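Local atomic coordinates of probable manganase-dependent inorganic pyrophosphatase (Clostridium perfringens, PDB entry 3L2B), a protein that probably hydrolyses inorganic pyrophosphate in a manganese-dependent way, its CBS and DRTGG regulatory region binding the activator diadenosine tetraphosphate and the inhibitor AMP. Residues Asn58-Ala61 / Thr62-Ile66; Ser174-Ala177 / Ser178-Ile181. All blocks are in the same frame, centred on the assembly; numbering follows the deposited sequence.

How the interactions relate
Both are local contacts along a helix in which a hydroxyl-bearing side chain bonds back to the carbonyl four residues earlier: T62 to N58 in interaction 1, S178 to S174 in interaction 2. Their settings differ. Interaction 1, on helix 56-64 in the CBS range, is partly buried and starts beside the bound diadenosine tetraphosphate; interaction 2, on helix 174-180 in the DRTGG range, is more deeply buried and adds an arginine lying by a phenylalanine ring. Within the chain they touch where Y63 OH, in the conformer given, lies 3.5 Å from R179 CG. Across the dimer, D65 O accepts a hydrogen bond from R179 NH2 of the second subunit.

Interaction 1: residues Asn58-Ala61 / Thr62-Ile66; sequences NITA and TYMDI
T60 and M64 lie side by side, pointing the same way, with T60 CG2 touching M64 CG at 3.5 Å. T60 OG1 turns instead to T56 O and to T60 OG1 of the second subunit. On another side of the helix, T62 bonds twice to a single carbonyl oxygen: its backbone N lies 3.0 Å from N58 O, and its hydroxyl, T62 OG1, 3.1 Å from N58 O. One donor sits on each face of the carbonyl plane, tilted from it by nearly 30°. The T62 torsion (chi1 -65°) sets OG1 beside its own backbone N, which brings the hydroxyl back to the preceding turn. One residue further along, Y63 N donates to I59 O at 2.8 Å with an almost straight N-H...O angle of 171°. In the conformer given, the Y63 ring meets Y63 of the second subunit. Helix 56-64 follows strand 50-55 in the CBS range, with N58, held by S55 and T192 at the ligand end, and T62 both packed on V190 of helix 187-190, and with its T60-Y63 side against the other subunit.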
loop_
_atom_site.group_PDB
_atom_site.type_symbol
_atom_site.label_atom_id
_atom_site.label_comp_id
_atom_site.label_asym_id
_atom_site.label_seq_id
_atom_site.Cartn_x
_atom_site.Cartn_y
_atom_site.Cartn_z
ATOM N N ASN A 58 -1.714 9.251 4.929
ATOM C CA ASN A 58 -2.969 9.003 4.162
ATOM C C ASN A 58 -2.827 7.807 3.224
ATOM O O ASN A 58 -3.716 6.977 3.059
ATOM C CB ASN A 58 -3.314 10.188 3.208
ATOM C CG ASN A 58 -3.438 11.521 3.895
ATOM O OD1 ASN A 58 -2.880 12.499 3.400
ATOM N ND2 ASN A 58 -4.133 11.585 5.023
ATOM N N ILE A 59 -1.720 7.816 2.506
ATOM C CA ILE A 59 -1.459 6.819 1.474
ATOM C C ILE A 59 -1.357 5.449 2.148
ATOM O O ILE A 59 -1.995 4.483 1.714
ATOM C CB ILE A 59 -0.132 7.064 0.712
ATOM C CG1 ILE A 59 -0.165 8.409 -0.068
ATOM C CG2 ILE A 59 0.155 5.898 -0.263
ATOM C CD1 ILE A 59 1.075 8.691 -0.918
ATOM N N THR A 60 -0.588 5.382 3.236
ATOM C CA THR A 60 -0.419 4.103 3.930
ATOM C C THR A 60 -1.761 3.587 4.453
ATOM O O THR A 60 -2.097 2.416 4.279
ATOM C CB THR A 60 0.578 4.178 5.066
ATOM O OG1 THR A 60 1.874 4.474 4.543
ATOM C CG2 THR A 60 0.633 2.869 5.835
ATOM N N ALA A 61 -2.524 4.478 5.074
ATOM C CA ALA A 61 -3.796 4.087 5.652
ATOM C C ALA A 61 -4.697 3.501 4.575
ATOM O O ALA A 61 -5.331 2.490 4.777
ATOM C CB ALA A 61 -4.469 5.267 6.366
ATOM N N THR A 62 -4.698 4.127 3.411
ATOM C CA THR A 62 -5.516 3.679 2.287
ATOM C C THR A 62 -5.012 2.379 1.685
ATOM O O THR A 62 -5.808 1.465 1.429
ATOM C CB THR A 62 -5.602 4.765 1.171
ATOM O OG1 THR A 62 -6.278 5.902 1.697
ATOM C CG2 THR A 62 -6.355 4.246 -0.070
ATOM N N TYR A 63 -3.711 2.277 1.458
ATOM C CA TYR A 63 -3.133 1.038 0.926
ATOM C C TYR A 63 -3.323 -0.131 1.894
ATOM O O TYR A 63 -3.613 -1.230 1.487
ATOM C CB TYR A 63 -1.646 1.188 0.589
ATOM C CG TYR A 63 -1.075 -0.026 -0.112
ATOM C CD1 TYR A 63 -1.060 -0.101 -1.498
ATOM C CD2 TYR A 63 -0.577 -1.105 0.605
ATOM C CE1 TYR A 63 -0.553 -1.216 -2.160
ATOM C CE2 TYR A 63 -0.064 -2.230 -0.041
ATOM C CZ TYR A 63 -0.051 -2.281 -1.433
ATOM O OH TYR A 63 0.442 -3.392 -2.115
ATOM N N MET A 64 -3.171 0.134 3.171
ATOM C CA MET A 64 -3.268 -0.935 4.174
ATOM C C MET A 64 -4.710 -1.349 4.463
ATOM O O MET A 64 -4.945 -2.344 5.166
ATOM C CB MET A 64 -2.631 -0.531 5.494
ATOM C CG MET A 64 -1.166 -0.122 5.416
ATOM S SD MET A 64 0.012 -1.482 5.388
ATOM C CE MET A 64 -0.338 -2.391 6.908
ATOM N N ASP A 65 -5.674 -0.588 3.960
ATOM C CA ASP A 65 -7.081 -0.914 4.238
ATOM C C ASP A 65 -7.726 -1.610 3.064
ATOM O O ASP A 65 -7.980 -1.004 2.023
ATOM C CB ASP A 65 -7.913 0.305 4.600
ATOM C CG ASP A 65 -9.392 -0.033 4.674
ATOM O OD1 ASP A 65 -10.127 0.295 3.726
ATOM O OD2 ASP A 65 -9.806 -0.701 5.627
ATOM N N ILE A 66 -8.018 -2.885 3.266
ATOM C CA ILE A 66 -8.481 -3.741 2.187
ATOM C C ILE A 66 -9.978 -4.023 2.300
ATOM O O ILE A 66 -10.529 -4.824 1.552
ATOM C CB ILE A 66 -7.645 -5.059 2.098
ATOM C CG1 ILE A 66 -7.569 -5.810 3.440
ATOM C CG2 ILE A 66 -6.239 -4.715 1.623
ATOM C CD1 ILE A 66 -8.902 -6.108 4.139
#

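Interaction 2: residues Ser174-Ala177 / Ser178-Ile181; sequences SFTA and SRLI
S174 O, a backbone carbonyl oxygen, takes two bonds from S178, the hydroxyl OG at 2.7 Å and the amide N at 3.0 Å. They approach from opposite faces of the carbonyl plane, each tilted by about 30°. With chi1 near -62°, S178 OG stands beside its own backbone N, sharing the acceptor. Extended chi1 and chi2 carry R179 CD to 3.9 Å from F175 CZ, and the bend at chi3 then turns NE and the guanidinium. The guanidinium plane lies 51° from that of the ring, with F175 CE2 at the guanidinium edge, 4.0 Å from R179 NE, which is buried without a polar partner in the model. W67 of the second subunit meets both residues, edge-to-face with F175 and cation-pi with R179. T176 CG2 packs tightly against L180 CD1 at 3.5 Å and lies 3.7 Å from R179 NH2, whereas T176 OG1 bonds to D173. In the backbone, R179 N donates to F175 O and L180 N to T176 O, continued weakly by I181 N to A177 O. Serine bonding back to the i-4 carbonyl is a familiar helix feature; here it belongs to helix 174-180, which follows strand 166-169 in the DRTGG range and packs on strand 123-126.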
loop_
_atom_site.group_PDB
_atom_site.type_symbol
_atom_site.label_atom_id
_atom_site.label_comp_id
_atom_site.label_asym_id
_atom_site.label_seq_id
_atom_site.Cartn_x
_atom_site.Cartn_y
_atom_site.Cartn_z
ATOM N N SER A 174 -2.422 -10.840 -13.057
ATOM C CA SER A 174 -3.565 -10.511 -12.201
ATOM C C SER A 174 -3.168 -10.183 -10.779
ATOM O O SER A 174 -3.776 -9.289 -10.157
ATOM C CB SER A 174 -4.704 -11.547 -12.275
ATOM O OG SER A 174 -4.256 -12.861 -12.106
ATOM N N PHE A 175 -2.134 -10.844 -10.267
ATOM C CA PHE A 175 -1.646 -10.508 -8.946
ATOM C C PHE A 175 -1.185 -9.052 -8.940
ATOM O O PHE A 175 -1.493 -8.279 -8.016
ATOM C CB PHE A 175 -0.483 -11.420 -8.515
ATOM C CG PHE A 175 0.313 -10.892 -7.345
ATOM C CD1 PHE A 175 -0.217 -10.917 -6.070
ATOM C CD2 PHE A 175 1.600 -10.415 -7.522
ATOM C CE1 PHE A 175 0.504 -10.458 -4.980
ATOM C CE2 PHE A 175 2.360 -9.963 -6.439
ATOM C CZ PHE A 175 1.810 -9.968 -5.165
ATOM N N THR A 176 -0.418 -8.695 -9.968
ATOM C CA THR A 176 0.195 -7.371 -10.046
ATOM C C THR A 176 -0.869 -6.295 -10.259
ATOM O O THR A 176 -0.878 -5.293 -9.583
ATOM C CB THR A 176 1.291 -7.292 -11.127
ATOM O OG1 THR A 176 2.267 -8.310 -10.887
ATOM C CG2 THR A 176 2.000 -5.968 -11.088
ATOM N N ALA A 177 -1.800 -6.543 -11.158
ATOM C CA ALA A 177 -2.890 -5.598 -11.420
ATOM C C ALA A 177 -3.709 -5.355 -10.137
ATOM O O ALA A 177 -4.138 -4.228 -9.843
ATOM C CB ALA A 177 -3.823 -6.126 -12.559
ATOM N N SER A 178 -3.876 -6.417 -9.364
ATOM C CA SER A 178 -4.666 -6.346 -8.130
ATOM C C SER A 178 -3.952 -5.470 -7.117
ATOM O O SER A 178 -4.564 -4.670 -6.431
ATOM C CB SER A 178 -4.928 -7.722 -7.554
ATOM O OG SER A 178 -5.684 -8.521 -8.459
ATOM N N ARG A 179 -2.647 -5.614 -7.089
ATOM C CA ARG A 179 -1.790 -4.950 -6.114
ATOM C C ARG A 179 -1.617 -3.484 -6.466
ATOM O O ARG A 179 -1.492 -2.626 -5.589
ATOM C CB ARG A 179 -0.435 -5.707 -6.050
ATOM C CG ARG A 179 0.604 -5.181 -5.132
ATOM C CD ARG A 179 1.888 -6.025 -5.223
ATOM N NE ARG A 179 2.625 -5.929 -6.500
ATOM C CZ ARG A 179 3.255 -4.833 -6.949
ATOM N NH1 ARG A 179 3.231 -3.700 -6.267
ATOM N NH2 ARG A 179 3.902 -4.863 -8.109
ATOM N N LEU A 180 -1.680 -3.199 -7.760
ATOM C CA LEU A 180 -1.436 -1.846 -8.275
ATOM C C LEU A 180 -2.662 -0.962 -8.387
ATOM O O LEU A 180 -2.559 0.257 -8.366
ATOM C CB LEU A 180 -0.852 -1.914 -9.682
ATOM C CG LEU A 180 0.568 -2.406 -9.869
ATOM C CD1 LEU A 180 0.811 -2.696 -11.377
ATOM C CD2 LEU A 180 1.572 -1.365 -9.339
ATOM N N ILE A 181 -3.824 -1.578 -8.548
ATOM C CA ILE A 181 -5.000 -0.832 -8.956
ATOM C C ILE A 181 -5.423 0.223 -7.922
ATOM O O ILE A 181 -5.995 1.276 -8.309
ATOM C CB ILE A 181 -6.183 -1.754 -9.321
ATOM C CG1 ILE A 181 -7.154 -0.979 -10.211
ATOM C CG2 ILE A 181 -6.817 -2.285 -8.045
ATOM C CD1 ILE A 181 -8.360 -1.765 -10.683
#